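Local coordinates for putative acetyltransferase (Nocardia farcinica, PDB 3D9W), which probably transfers acetyl groups from acetyl-coenzyme A to the amino group of arylamines, at residues His75-Gly80 with Leu266-Leu271; Ala23-Ala28 with Thr47-Glu52; Val107-Gly112 with Val188-Phe193; Leu88-Leu93 with Ala120-Thr125; Ala36-Leu41 with Leu96-Thr101. One frame throughout, in Å; residues are numbered along the deposited sequence.

Interaction 1 of 5, residues His75-Gly80 with Leu266-Leu271; sequences HSRRGG and LFDIEL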
# COMPACT_ATOMS: atom_id res chain seq x y z
N HIS A 75 16.35 4.78 -0.48
CA HIS A 75 17.76 4.68 -0.10
C HIS A 75 18.07 3.86 1.14
O HIS A 75 19.18 3.92 1.66
CB HIS A 75 18.34 6.08 0.09
CG HIS A 75 18.17 6.95 -1.10
ND1 HIS A 75 18.71 6.65 -2.32
CD2 HIS A 75 17.46 8.10 -1.27
CE1 HIS A 75 18.35 7.57 -3.20
NE2 HIS A 75 17.59 8.46 -2.58
N SER A 76 17.09 3.12 1.63
CA SER A 76 17.30 2.29 2.81
C SER A 76 16.51 1.01 2.67
O SER A 76 15.65 0.89 1.80
CB SER A 76 16.84 3.01 4.08
OG SER A 76 17.65 4.15 4.34
N ARG A 77 16.83 0.05 3.53
CA ARG A 77 16.13 -1.22 3.52
C ARG A 77 15.01 -1.09 4.50
O ARG A 77 15.05 -1.64 5.59
CB ARG A 77 17.07 -2.34 3.93
CG ARG A 77 18.21 -2.54 2.95
CD ARG A 77 18.07 -3.86 2.26
NE ARG A 77 18.20 -4.94 3.23
CZ ARG A 77 17.81 -6.19 3.02
NH1 ARG A 77 17.25 -6.53 1.86
NH2 ARG A 77 17.99 -7.09 3.97
N ARG A 78 14.01 -0.31 4.11
CA ARG A 78 12.85 -0.07 4.94
C ARG A 78 11.67 0.12 4.02
O ARG A 78 11.84 0.46 2.85
CB ARG A 78 13.05 1.19 5.79
CG ARG A 78 14.09 1.05 6.88
CD ARG A 78 13.69 -0.01 7.90
NE ARG A 78 12.43 0.30 8.57
CZ ARG A 78 12.26 1.32 9.40
NH1 ARG A 78 13.28 2.13 9.66
NH2 ARG A 78 11.08 1.53 9.97
N GLY A 79 10.49 -0.12 4.55
CA GLY A 79 9.28 0.03 3.77
C GLY A 79 8.39 1.05 4.44
O GLY A 79 8.86 1.83 5.27
N GLY A 80 7.11 1.05 4.08
CA GLY A 80 6.15 1.97 4.66
C GLY A 80 4.76 1.41 4.45
O GLY A 80 4.61 0.35 3.84
N LEU A 266 12.94 -12.20 4.70
CA LEU A 266 11.58 -12.17 4.19
C LEU A 266 10.93 -10.83 3.95
O LEU A 266 9.94 -10.74 3.23
CB LEU A 266 10.65 -12.96 5.11
CG LEU A 266 10.82 -14.46 5.06
CD1 LEU A 266 9.44 -15.09 5.17
CD2 LEU A 266 11.48 -14.87 3.77
N PHE A 267 11.47 -9.77 4.53
CA PHE A 267 10.85 -8.48 4.37
C PHE A 267 11.78 -7.38 3.92
O PHE A 267 11.38 -6.23 3.81
CB PHE A 267 10.15 -8.12 5.68
CG PHE A 267 9.02 -9.05 6.02
CD1 PHE A 267 7.81 -8.98 5.33
CD2 PHE A 267 9.18 -10.04 6.98
CE1 PHE A 267 6.77 -9.87 5.59
CE2 PHE A 267 8.15 -10.95 7.25
CZ PHE A 267 6.94 -10.86 6.55
N ASP A 268 13.03 -7.76 3.67
CA ASP A 268 14.04 -6.84 3.20
C ASP A 268 14.04 -5.53 3.96
O ASP A 268 14.13 -4.45 3.38
CB ASP A 268 13.84 -6.60 1.71
CG ASP A 268 13.88 -7.88 0.94
OD1 ASP A 268 14.88 -8.61 1.10
OD2 ASP A 268 12.91 -8.15 0.19
N ILE A 269 13.93 -5.67 5.27
CA ILE A 269 13.92 -4.56 6.18
C ILE A 269 15.15 -4.71 7.06
O ILE A 269 15.40 -5.79 7.59
CB ILE A 269 12.63 -4.58 7.03
CG1 ILE A 269 11.44 -4.25 6.13
CG2 ILE A 269 12.74 -3.62 8.21
CD1 ILE A 269 10.11 -4.28 6.82
N GLU A 270 15.92 -3.63 7.19
CA GLU A 270 17.14 -3.60 8.00
C GLU A 270 17.01 -2.51 9.07
O GLU A 270 16.73 -1.35 8.76
CB GLU A 270 18.34 -3.29 7.10
CG GLU A 270 19.65 -3.93 7.54
CD GLU A 270 20.38 -4.60 6.38
OE1 GLU A 270 19.71 -5.27 5.55
OE2 GLU A 270 21.62 -4.45 6.30
N LEU A 271 17.23 -2.89 10.32
CA LEU A 271 17.11 -1.95 11.43
C LEU A 271 18.35 -1.94 12.29
O LEU A 271 19.09 -2.92 12.36
CB LEU A 271 15.96 -2.35 12.33
CG LEU A 271 14.60 -2.64 11.73
CD1 LEU A 271 13.61 -2.99 12.85
CD2 LEU A 271 14.13 -1.43 10.94
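R77 carries more of this contact than any other residue, with both its backbone and its side chain. At the centre of an inverse gamma turn, R77 O accepts the amide N of E270 at 2.7 Å, within the carbonyl plane. The guanidinium turns back over the loop 266-271, its chain bent at chi2 and chi3. One oxygen, E270 OE1, is gripped side-on by R77 NE at 2.8 Å and R77 NH2 at 3.0 Å. OE1 sits at the edge of the guanidinium, almost in its plane, while the carboxylate stands nearly upright to it (85°). R77 NH1 takes the other acid, meeting D268 OD1 at 3.2 Å on the anti side but tilted out of the carboxylate plane, a longer and more bent bond; the D268 backbone lies over one guanidinium face. D268 is itself shared, since its OD2 pairs with R226.

R78 points the other way at CB, but its bent chain folds back. R78 CD packs 3.4 Å from L271 CD2, and that methyl lies over a face of the guanidinium, whose charge is answered outside the contact by E52 and E55. I269 CG2 meets R78 CD obliquely at 3.7 Å. The loops after helices 66-73 and 259-265 are thus joined by a surface salt-bridge network, at the start of the RGGYC sequence characteristic of arylamine N-acetyltransferases.

Interaction 2 of 5, residues Ala23-Ala28 with Thr47-Glu52; sequences ARIGFA and TAIPFE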
# COMPACT_ATOMS: atom_id res chain seq x y z
N ALA A 23 14.99 3.30 -10.51
CA ALA A 23 16.08 2.35 -10.40
C ALA A 23 15.79 1.40 -9.25
O ALA A 23 16.02 0.20 -9.35
CB ALA A 23 17.38 3.08 -10.14
N ARG A 24 15.27 1.95 -8.17
CA ARG A 24 14.97 1.16 -7.00
C ARG A 24 13.88 0.11 -7.20
O ARG A 24 13.95 -0.97 -6.61
CB ARG A 24 14.60 2.10 -5.84
CG ARG A 24 14.58 1.43 -4.49
CD ARG A 24 13.22 0.87 -4.17
NE ARG A 24 13.22 0.17 -2.89
CZ ARG A 24 13.53 -1.11 -2.74
NH1 ARG A 24 13.88 -1.85 -3.79
NH2 ARG A 24 13.49 -1.66 -1.54
N ILE A 25 12.86 0.41 -8.00
CA ILE A 25 11.78 -0.55 -8.22
C ILE A 25 12.05 -1.41 -9.44
O ILE A 25 11.37 -2.40 -9.67
CB ILE A 25 10.42 0.14 -8.41
CG1 ILE A 25 10.38 0.89 -9.75
CG2 ILE A 25 10.15 1.07 -7.22
CD1 ILE A 25 9.03 1.55 -10.04
N GLY A 26 13.06 -1.02 -10.21
CA GLY A 26 13.42 -1.79 -11.39
C GLY A 26 12.64 -1.47 -12.65
O GLY A 26 12.39 -2.35 -13.46
N PHE A 27 12.26 -0.21 -12.81
CA PHE A 27 11.52 0.15 -14.01
C PHE A 27 12.45 -0.02 -15.21
O PHE A 27 13.66 0.12 -15.09
CB PHE A 27 11.04 1.59 -13.92
CG PHE A 27 10.05 1.95 -14.99
CD1 PHE A 27 8.81 1.32 -15.05
CD2 PHE A 27 10.38 2.88 -15.97
CE1 PHE A 27 7.92 1.61 -16.07
CE2 PHE A 27 9.49 3.18 -16.99
CZ PHE A 27 8.25 2.54 -17.04
N ALA A 28 11.89 -0.32 -16.38
CA ALA A 28 12.74 -0.49 -17.55
C ALA A 28 12.04 -0.15 -18.86
O ALA A 28 12.60 -0.35 -19.94
CB ALA A 28 13.28 -1.91 -17.58
N THR A 47 5.89 -5.05 -5.99
CA THR A 47 6.72 -6.24 -5.77
C THR A 47 8.14 -5.93 -5.32
O THR A 47 8.93 -6.84 -5.09
CB THR A 47 6.79 -7.13 -7.04
OG1 THR A 47 7.45 -6.43 -8.10
CG2 THR A 47 5.40 -7.51 -7.50
N ALA A 48 8.45 -4.65 -5.18
CA ALA A 48 9.77 -4.23 -4.76
C ALA A 48 9.80 -3.64 -3.35
O ALA A 48 10.65 -4.01 -2.54
CB ALA A 48 10.33 -3.22 -5.76
N ILE A 49 8.87 -2.73 -3.07
CA ILE A 49 8.83 -2.05 -1.77
C ILE A 49 8.18 -2.84 -0.63
O ILE A 49 7.07 -3.34 -0.79
CB ILE A 49 8.09 -0.70 -1.89
CG1 ILE A 49 8.62 0.09 -3.09
CG2 ILE A 49 8.25 0.10 -0.60
CD1 ILE A 49 10.10 0.37 -3.02
N PRO A 50 8.86 -2.97 0.52
CA PRO A 50 8.30 -3.70 1.66
C PRO A 50 7.17 -2.91 2.35
O PRO A 50 7.04 -1.70 2.17
CB PRO A 50 9.51 -3.88 2.59
CG PRO A 50 10.66 -3.88 1.68
CD PRO A 50 10.30 -2.76 0.72
N PHE A 51 6.36 -3.60 3.13
CA PHE A 51 5.28 -2.95 3.85
C PHE A 51 5.58 -3.06 5.35
O PHE A 51 5.90 -4.13 5.85
CB PHE A 51 3.95 -3.61 3.53
CG PHE A 51 2.79 -3.03 4.26
CD1 PHE A 51 2.57 -3.32 5.60
CD2 PHE A 51 1.91 -2.18 3.60
CE1 PHE A 51 1.49 -2.79 6.28
CE2 PHE A 51 0.82 -1.64 4.27
CZ PHE A 51 0.61 -1.95 5.61
N GLU A 52 5.46 -1.95 6.07
CA GLU A 52 5.76 -1.99 7.50
C GLU A 52 5.23 -0.79 8.26
O GLU A 52 5.04 0.29 7.69
CB GLU A 52 7.26 -2.07 7.71
CG GLU A 52 7.98 -0.98 6.97
CD GLU A 52 9.12 -0.43 7.76
OE1 GLU A 52 8.86 0.01 8.89
OE2 GLU A 52 10.26 -0.43 7.25
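The NE atom of R24 is hydrogen-bonded to the carbonyl O of L73, so the side chain that crosses to I49 has its main polar partner outside the contact with 47-52. No hydrogen bond joins the two segments. With CG anti to the backbone N (chi1 -167°) and a bend at chi2, the chain of R24 runs obliquely over I49, and its aliphatic end and NE pack on I49 CD1. The carbonyl O of A48 lies over one guanidinium face, 3.8 Å from R24 NH2, too far for a hydrogen bond, and P50 CD approaches R24 NH2 at 4.1 Å.

Beside this, helix 18-25 runs out in a Schellman motif. G26, with positive phi, is the C-prime residue; F27 N bonds back to L22 O and G26 N, weakly, to A23 O. The end of this helix meets the end of helix 35-48, and the backbones come closest at I25 and A48. The methyl of A48 points at the helix end, with A48 CB 3.9 Å from I25 CA and 4.3 Å from I25 CB. I25 CG2 in turn touches I49 CD1 at 4.3 Å. Past A48, P50 leans on I269, and the backbone of F51 is hydrogen-bonded to Q225 of strand 223-227.

Interaction 3 of 5, residues Val107-Gly112 with Val188-Phe193; sequences VTMGAG and VDRYTF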
# COMPACT_ATOMS: atom_id res chain seq x y z
N VAL A 107 -10.92 0.06 4.85
CA VAL A 107 -10.64 -1.35 4.81
C VAL A 107 -11.69 -2.05 5.65
O VAL A 107 -12.12 -1.53 6.68
CB VAL A 107 -9.26 -1.67 5.36
CG1 VAL A 107 -8.98 -3.15 5.20
CG2 VAL A 107 -8.21 -0.85 4.63
N THR A 108 -12.10 -3.22 5.21
CA THR A 108 -13.11 -3.98 5.91
C THR A 108 -12.60 -5.39 6.15
O THR A 108 -12.74 -5.93 7.24
CB THR A 108 -14.42 -4.02 5.09
OG1 THR A 108 -14.12 -4.33 3.73
CG2 THR A 108 -15.12 -2.69 5.14
N MET A 109 -12.01 -5.97 5.11
CA MET A 109 -11.48 -7.33 5.21
C MET A 109 -12.47 -8.28 5.85
O MET A 109 -12.13 -8.99 6.79
CB MET A 109 -10.18 -7.33 6.03
CG MET A 109 -9.01 -6.75 5.28
SD MET A 109 -8.84 -7.56 3.69
CE MET A 109 -8.64 -9.32 4.22
N GLY A 110 -13.69 -8.30 5.34
CA GLY A 110 -14.69 -9.20 5.88
C GLY A 110 -15.33 -8.73 7.17
O GLY A 110 -16.42 -9.20 7.53
N ALA A 111 -14.68 -7.82 7.88
CA ALA A 111 -15.26 -7.33 9.12
C ALA A 111 -16.61 -6.63 8.84
O ALA A 111 -17.19 -6.77 7.76
CB ALA A 111 -14.29 -6.37 9.80
N GLY A 112 -17.09 -5.87 9.82
CA GLY A 112 -18.36 -5.19 9.64
C GLY A 112 -18.23 -3.76 10.09
O GLY A 112 -17.19 -3.13 9.90
N VAL A 188 -13.63 -12.32 -0.30
CA VAL A 188 -13.85 -11.38 0.78
C VAL A 188 -13.73 -9.96 0.25
O VAL A 188 -13.09 -9.71 -0.78
CB VAL A 188 -12.84 -11.61 1.93
CG1 VAL A 188 -11.44 -11.21 1.49
CG2 VAL A 188 -13.26 -10.84 3.15
N ASP A 189 -14.37 -9.04 0.96
CA ASP A 189 -14.33 -7.64 0.62
C ASP A 189 -13.08 -7.05 1.27
O ASP A 189 -12.92 -7.07 2.49
CB ASP A 189 -15.59 -6.96 1.14
CG ASP A 189 -15.85 -7.26 2.62
OD1 ASP A 189 -15.20 -6.63 3.48
OD2 ASP A 189 -16.71 -8.12 2.92
N ARG A 190 -12.16 -6.57 0.44
CA ARG A 190 -10.95 -5.99 0.97
C ARG A 190 -11.34 -4.66 1.60
O ARG A 190 -11.27 -4.50 2.82
CB ARG A 190 -9.91 -5.77 -0.15
CG ARG A 190 -8.60 -5.15 0.35
CD ARG A 190 -7.63 -4.79 -0.76
NE ARG A 190 -6.90 -5.94 -1.27
CZ ARG A 190 -5.76 -5.87 -1.97
NH1 ARG A 190 -5.23 -4.68 -2.24
NH2 ARG A 190 -5.17 -6.98 -2.39
N TYR A 191 -11.79 -3.72 0.78
CA TYR A 191 -12.17 -2.41 1.27
C TYR A 191 -13.25 -1.76 0.43
O TYR A 191 -13.71 -2.32 -0.56
CB TYR A 191 -10.94 -1.50 1.28
CG TYR A 191 -10.21 -1.39 -0.05
CD1 TYR A 191 -10.86 -0.93 -1.20
CD2 TYR A 191 -8.86 -1.73 -0.16
CE1 TYR A 191 -10.18 -0.84 -2.42
CE2 TYR A 191 -8.18 -1.64 -1.36
CZ TYR A 191 -8.84 -1.19 -2.49
OH TYR A 191 -8.16 -1.12 -3.68
N THR A 192 -13.66 -0.57 0.83
CA THR A 192 -14.65 0.18 0.08
C THR A 192 -14.12 1.60 -0.08
O THR A 192 -13.32 2.06 0.73
CB THR A 192 -15.99 0.28 0.83
OG1 THR A 192 -15.84 1.11 1.99
CG2 THR A 192 -16.47 -1.10 1.24
N PHE A 193 -14.53 2.30 -1.14
CA PHE A 193 -14.08 3.67 -1.34
C PHE A 193 -15.05 4.50 -2.17
O PHE A 193 -15.85 3.96 -2.94
CB PHE A 193 -12.70 3.71 -2.00
CG PHE A 193 -12.67 3.23 -3.42
CD1 PHE A 193 -12.54 1.88 -3.71
CD2 PHE A 193 -12.71 4.13 -4.47
CE1 PHE A 193 -12.45 1.44 -5.02
CE2 PHE A 193 -12.61 3.71 -5.78
CZ PHE A 193 -12.48 2.36 -6.06
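The carboxylate of D189 is the flat group that receives the turn, and T108 and G110 approach it from different directions. The hydroxyl of T108 (OG1) donates to D189 OD1 at 2.6 Å, arriving on the anti side and about 20° out of the carboxylate plane. G110 N reaches D189 OD1 at 2.9 Å from well above that plane, 50° out of it. The T108 side chain crosses D189 at about a right angle, and it is the chi1 of T108 (46°), placing OG1 between the backbone N and the carbonyl carbon, that brings the hydroxyl to the acid.

Around this pair the end of strand 99-107 pairs antiparallel with strand 188-193. V107 and Y191 form a non-hydrogen-bonded pair, with Y191 CB 3.5 Å from V107 CA. R190 O next accepts two successive amides, T108 N and M109 N, each at 2.8 Å; the first lies in the carbonyl plane and the second is tilted from it, so one oxygen can take both. From T108 to A111 the chain makes a type I' turn, closed by A111 N to T108 O, and G110 N also reaches D189 O, at 3.2 Å. V188 CG2 packs beside G110, while M109 SD lies near R190 CA at 3.8 Å. Strand 99-107 ends here, and the turn after it, on the way to strand 117-125, is bonded to strand 188-193. The ring of Y191 meets that of H119.

R190 looks away from the turn, its guanidinium bound by D136, Q181 and the carbonyls of R141 and G142. With both donors on one oxygen, D189 ties the hydroxyl that opens the turn to an amide within it.

Interaction 4 of 5, residues Leu88-Leu93 with Ala120-Thr125; sequences LFAAAL and ALLRVT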
# COMPACT_ATOMS: atom_id res chain seq x y z
N LEU A 88 4.66 8.42 -2.47
CA LEU A 88 5.84 8.32 -3.32
C LEU A 88 5.41 7.98 -4.74
O LEU A 88 5.89 8.58 -5.70
CB LEU A 88 6.77 7.24 -2.78
CG LEU A 88 8.14 7.13 -3.44
CD1 LEU A 88 8.89 8.44 -3.26
CD2 LEU A 88 8.92 5.97 -2.82
N PHE A 89 4.50 7.01 -4.86
CA PHE A 89 4.01 6.58 -6.16
C PHE A 89 3.33 7.73 -6.91
O PHE A 89 3.47 7.86 -8.12
CB PHE A 89 3.03 5.42 -6.00
CG PHE A 89 2.79 4.66 -7.27
CD1 PHE A 89 3.79 3.87 -7.83
CD2 PHE A 89 1.58 4.75 -7.93
CE1 PHE A 89 3.58 3.17 -9.02
CE2 PHE A 89 1.36 4.06 -9.12
CZ PHE A 89 2.36 3.27 -9.66
N ALA A 90 2.60 8.57 -6.18
CA ALA A 90 1.92 9.69 -6.82
C ALA A 90 2.94 10.67 -7.44
O ALA A 90 2.76 11.13 -8.57
CB ALA A 90 1.04 10.41 -5.80
N ALA A 91 3.99 10.97 -6.69
CA ALA A 91 5.04 11.87 -7.17
C ALA A 91 5.61 11.37 -8.49
O ALA A 91 5.73 12.13 -9.45
CB ALA A 91 6.14 11.97 -6.14
N ALA A 92 5.94 10.08 -8.56
CA ALA A 92 6.48 9.50 -9.78
C ALA A 92 5.48 9.60 -10.92
O ALA A 92 5.82 10.03 -12.02
CB ALA A 92 6.85 8.05 -9.54
N LEU A 93 4.25 9.19 -10.65
CA LEU A 93 3.18 9.23 -11.65
C LEU A 93 3.10 10.61 -12.26
O LEU A 93 3.13 10.77 -13.48
CB LEU A 93 1.84 8.87 -11.02
CG LEU A 93 1.67 7.43 -10.58
CD1 LEU A 93 0.31 7.24 -9.95
CD2 LEU A 93 1.84 6.52 -11.78
N ALA A 120 -5.03 5.07 1.45
CA ALA A 120 -4.70 5.80 0.24
C ALA A 120 -4.89 5.02 -1.06
O ALA A 120 -4.41 3.90 -1.21
CB ALA A 120 -3.27 6.30 0.34
N LEU A 121 -5.60 5.64 -1.99
CA LEU A 121 -5.85 5.04 -3.30
C LEU A 121 -5.59 6.09 -4.35
O LEU A 121 -5.74 7.28 -4.08
CB LEU A 121 -7.30 4.54 -3.41
CG LEU A 121 -7.69 3.29 -2.61
CD1 LEU A 121 -9.20 3.03 -2.75
CD2 LEU A 121 -6.88 2.07 -3.09
N LEU A 122 -5.20 5.66 -5.54
CA LEU A 122 -4.92 6.60 -6.61
C LEU A 122 -5.76 6.32 -7.87
O LEU A 122 -5.76 5.21 -8.40
CB LEU A 122 -3.43 6.57 -6.96
CG LEU A 122 -2.44 6.93 -5.85
CD1 LEU A 122 -1.01 6.71 -6.31
CD2 LEU A 122 -2.65 8.38 -5.44
N ARG A 123 -6.48 7.35 -8.32
CA ARG A 123 -7.31 7.31 -9.53
C ARG A 123 -6.38 7.88 -10.60
O ARG A 123 -6.00 9.06 -10.55
CB ARG A 123 -8.54 8.20 -9.33
CG ARG A 123 -9.45 8.37 -10.54
CD ARG A 123 -10.36 9.59 -10.35
NE ARG A 123 -11.17 9.91 -11.52
CZ ARG A 123 -12.43 9.50 -11.70
NH1 ARG A 123 -13.02 8.74 -10.78
NH2 ARG A 123 -13.10 9.85 -12.79
N VAL A 124 -6.01 7.05 -11.57
CA VAL A 124 -5.06 7.45 -12.61
C VAL A 124 -5.59 7.44 -14.05
O VAL A 124 -6.38 6.57 -14.44
CB VAL A 124 -3.80 6.55 -12.54
CG1 VAL A 124 -2.70 7.08 -13.43
CG2 VAL A 124 -3.35 6.44 -11.10
N THR A 125 -5.12 8.41 -14.85
CA THR A 125 -5.51 8.53 -16.26
C THR A 125 -4.29 8.58 -17.17
O THR A 125 -3.36 9.36 -16.94
CB THR A 125 -6.33 9.80 -16.48
OG1 THR A 125 -5.52 10.94 -16.21
CG2 THR A 125 -7.55 9.80 -15.57
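L122 and V124, on one face of strand 117-125, pack against F89, A90 and L93 of helix 82-95. This is a helix packed nearly parallel to a strand of an antiparallel sheet, consistent with the cysteine-protease-like core of this family: the axes of the two short segments run 17° and 10.0 Å apart, and every touching residue is buried. All contacts are apolar, and no hydrogen bond crosses the interface.

L122 does most of the work and divides its two methyls between partners. L122 CD1 lies at the edge of the F89 ring, in its plane and 3.6 Å from F89 CD2, and it also meets L93 CD1 at 3.9 Å. The other methyl meets that of A90, L122 CD2 to A90 CB 4.2 Å. The side chain of L93 crosses that of V124 at about a right angle, L93 CD1 touching V124 CG2 at 3.9 Å. One leucine methyl therefore serves both strand residues, spanning a single alternate-residue step of the strand.

A second shell surrounds these groups. The F89 ring meets the ring of H45 with planes at about 90°, and it also touches L41 and V42 of helix 35-48, so that this helix borders the same core. C135 on the neighbouring strand 132-135 touches both F89 and V124, and the backbone of L122 is hydrogen-bonded to that of C135. On the strand's other edge, R123 and T125 are bonded to T101 and G99 of strand 99-107. W11 rests against A90. In F89, CG is anti to the backbone N (chi1 -163°), which directs the ring toward the strand, and its CD2 is the atom that meets L122 CD1.

Interaction 5 of 5, residues Ala36-Leu41 with Leu96-Thr101; sequences ATLREL and LGFGVT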
# COMPACT_ATOMS: atom_id res chain seq x y z
N ALA A 36 0.90 1.17 -20.75
CA ALA A 36 1.96 0.17 -20.68
C ALA A 36 2.90 0.49 -19.53
O ALA A 36 3.32 -0.40 -18.79
CB ALA A 36 2.72 0.12 -21.99
N THR A 37 3.22 1.77 -19.38
CA THR A 37 4.10 2.21 -18.31
C THR A 37 3.41 2.05 -16.95
O THR A 37 4.00 1.53 -16.00
CB THR A 37 4.50 3.69 -18.52
OG1 THR A 37 5.53 3.76 -19.50
CG2 THR A 37 4.97 4.32 -17.21
N LEU A 38 2.16 2.50 -16.86
CA LEU A 38 1.42 2.40 -15.61
C LEU A 38 1.33 0.96 -15.14
O LEU A 38 1.47 0.69 -13.96
CB LEU A 38 0.01 2.97 -15.77
CG LEU A 38 -0.81 3.11 -14.48
CD1 LEU A 38 -0.13 4.08 -13.53
CD2 LEU A 38 -2.19 3.59 -14.83
N ARG A 39 1.09 0.05 -16.07
CA ARG A 39 1.00 -1.36 -15.71
C ARG A 39 2.32 -1.89 -15.18
O ARG A 39 2.33 -2.88 -14.45
CB ARG A 39 0.54 -2.19 -16.90
CG ARG A 39 -0.97 -2.17 -17.14
CD ARG A 39 -1.32 -2.96 -18.39
NE ARG A 39 -0.73 -4.31 -18.40
CZ ARG A 39 -1.33 -5.41 -17.93
NH1 ARG A 39 -2.55 -5.34 -17.40
NH2 ARG A 39 -0.70 -6.57 -17.99
N GLU A 40 3.43 -1.25 -15.54
CA GLU A 40 4.73 -1.71 -15.05
C GLU A 40 5.13 -0.98 -13.77
O GLU A 40 5.75 -1.56 -12.89
CB GLU A 40 5.83 -1.49 -16.09
CG GLU A 40 7.05 -2.36 -15.81
CD GLU A 40 8.28 -1.88 -16.54
OE1 GLU A 40 8.15 -1.48 -17.72
OE2 GLU A 40 9.38 -1.90 -15.93
N LEU A 41 4.77 0.29 -13.68
CA LEU A 41 5.07 1.06 -12.49
C LEU A 41 4.45 0.37 -11.29
O LEU A 41 5.11 0.11 -10.29
CB LEU A 41 4.53 2.48 -12.63
CG LEU A 41 5.19 3.35 -13.71
CD1 LEU A 41 4.55 4.75 -13.73
CD2 LEU A 41 6.68 3.48 -13.40
N LEU A 96 5.98 11.58 -14.56
CA LEU A 96 5.91 10.97 -15.88
C LEU A 96 4.79 11.51 -16.76
O LEU A 96 4.57 11.03 -17.87
CB LEU A 96 5.79 9.46 -15.74
CG LEU A 96 6.90 8.87 -14.85
CD1 LEU A 96 6.70 7.37 -14.69
CD2 LEU A 96 8.25 9.16 -15.46
N GLY A 97 4.08 12.53 -16.27
CA GLY A 97 3.00 13.12 -17.05
C GLY A 97 1.66 12.41 -16.95
O GLY A 97 0.84 12.49 -17.86
N PHE A 98 1.43 11.72 -15.85
CA PHE A 98 0.18 11.02 -15.65
C PHE A 98 -0.85 11.93 -15.01
O PHE A 98 -0.51 12.95 -14.42
CB PHE A 98 0.38 9.81 -14.75
CG PHE A 98 0.86 8.59 -15.47
CD1 PHE A 98 0.04 7.94 -16.38
CD2 PHE A 98 2.13 8.07 -15.21
CE1 PHE A 98 0.47 6.80 -17.03
CE2 PHE A 98 2.57 6.92 -15.85
CZ PHE A 98 1.73 6.28 -16.77
N GLY A 99 -2.12 11.54 -15.13
CA GLY A 99 -3.19 12.29 -14.52
C GLY A 99 -3.39 11.64 -13.17
O GLY A 99 -3.77 10.47 -13.09
N VAL A 100 -3.13 12.38 -12.10
CA VAL A 100 -3.27 11.83 -10.76
C VAL A 100 -4.20 12.60 -9.84
O VAL A 100 -4.07 13.81 -9.66
CB VAL A 100 -1.89 11.71 -10.08
CG1 VAL A 100 -2.05 11.17 -8.68
CG2 VAL A 100 -1.01 10.79 -10.90
N THR A 101 -5.13 11.85 -9.26
CA THR A 101 -6.13 12.39 -8.34
C THR A 101 -6.31 11.34 -7.24
O THR A 101 -6.23 10.15 -7.51
CB THR A 101 -7.46 12.65 -9.11
OG1 THR A 101 -8.49 13.06 -8.21
CG2 THR A 101 -7.89 11.41 -9.83
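Helix 35-48 rests here on the connection between helix 82-95 and the sheet, where F98 introduces strand 99-107, and the contact is buried apolar packing. The F98 ring is the largest part of it, wedged among three residues of one helix face. T37 CG2 meets it at the edge, in the ring plane, 3.8 Å from F98 CE2 and from F98 CZ. L38 lies on another side: L38 CB is 3.9 Å from F98 CZ, and its CD1 is over one face of the ring. L41 and F98 come at each other from opposite directions, L41 CD1 3.6 Å from F98 CE2.

The aromatic group is placed by the turn before it. G97, with positive phi, is the first residue beyond helix 82-95 to leave helical geometry, and with two bonds back into the last turn it makes a Schellman motif, so that the chain swings round and the side chains of L96 and F98 both point to helix 35-48. L96 and L41 reach toward each other tip to tip, their CD1 atoms 3.5 Å apart. L41 CD1 is thus shared between L96 and F98.

The T37 hydroxyl turns back to the carbonyl O of A32, just before helix 35-48, with the methyl left for the ring; chi1 near -79° sets CG2 anti to the backbone N. L38 also touches L93 and V124, and F98 touches V124 of strand 117-125.

How the interactions relate
Interactions 4 and 5 are buried, adjoining apolar contacts, their centres about 8 Å apart; helices 35-48 and 82-95 and strands 99-107 and 117-125 serve one core, the two strands being backbone-paired neighbours in the sheet. Interaction 2 is also buried and shares helix 35-48 with interaction 5, where F27 packs on T37 and L41, but it adds an arginine. Interaction 1, at the surface, relies on charge, and E52 of interaction 2 bonds the amide of G79. Interaction 3 lies on the far side of the chain's centre, its centre about 27 Å from that of interaction 1, and depends on directional hydrogen bonds; Y191 and F193 reach L121, linking it to interaction 4.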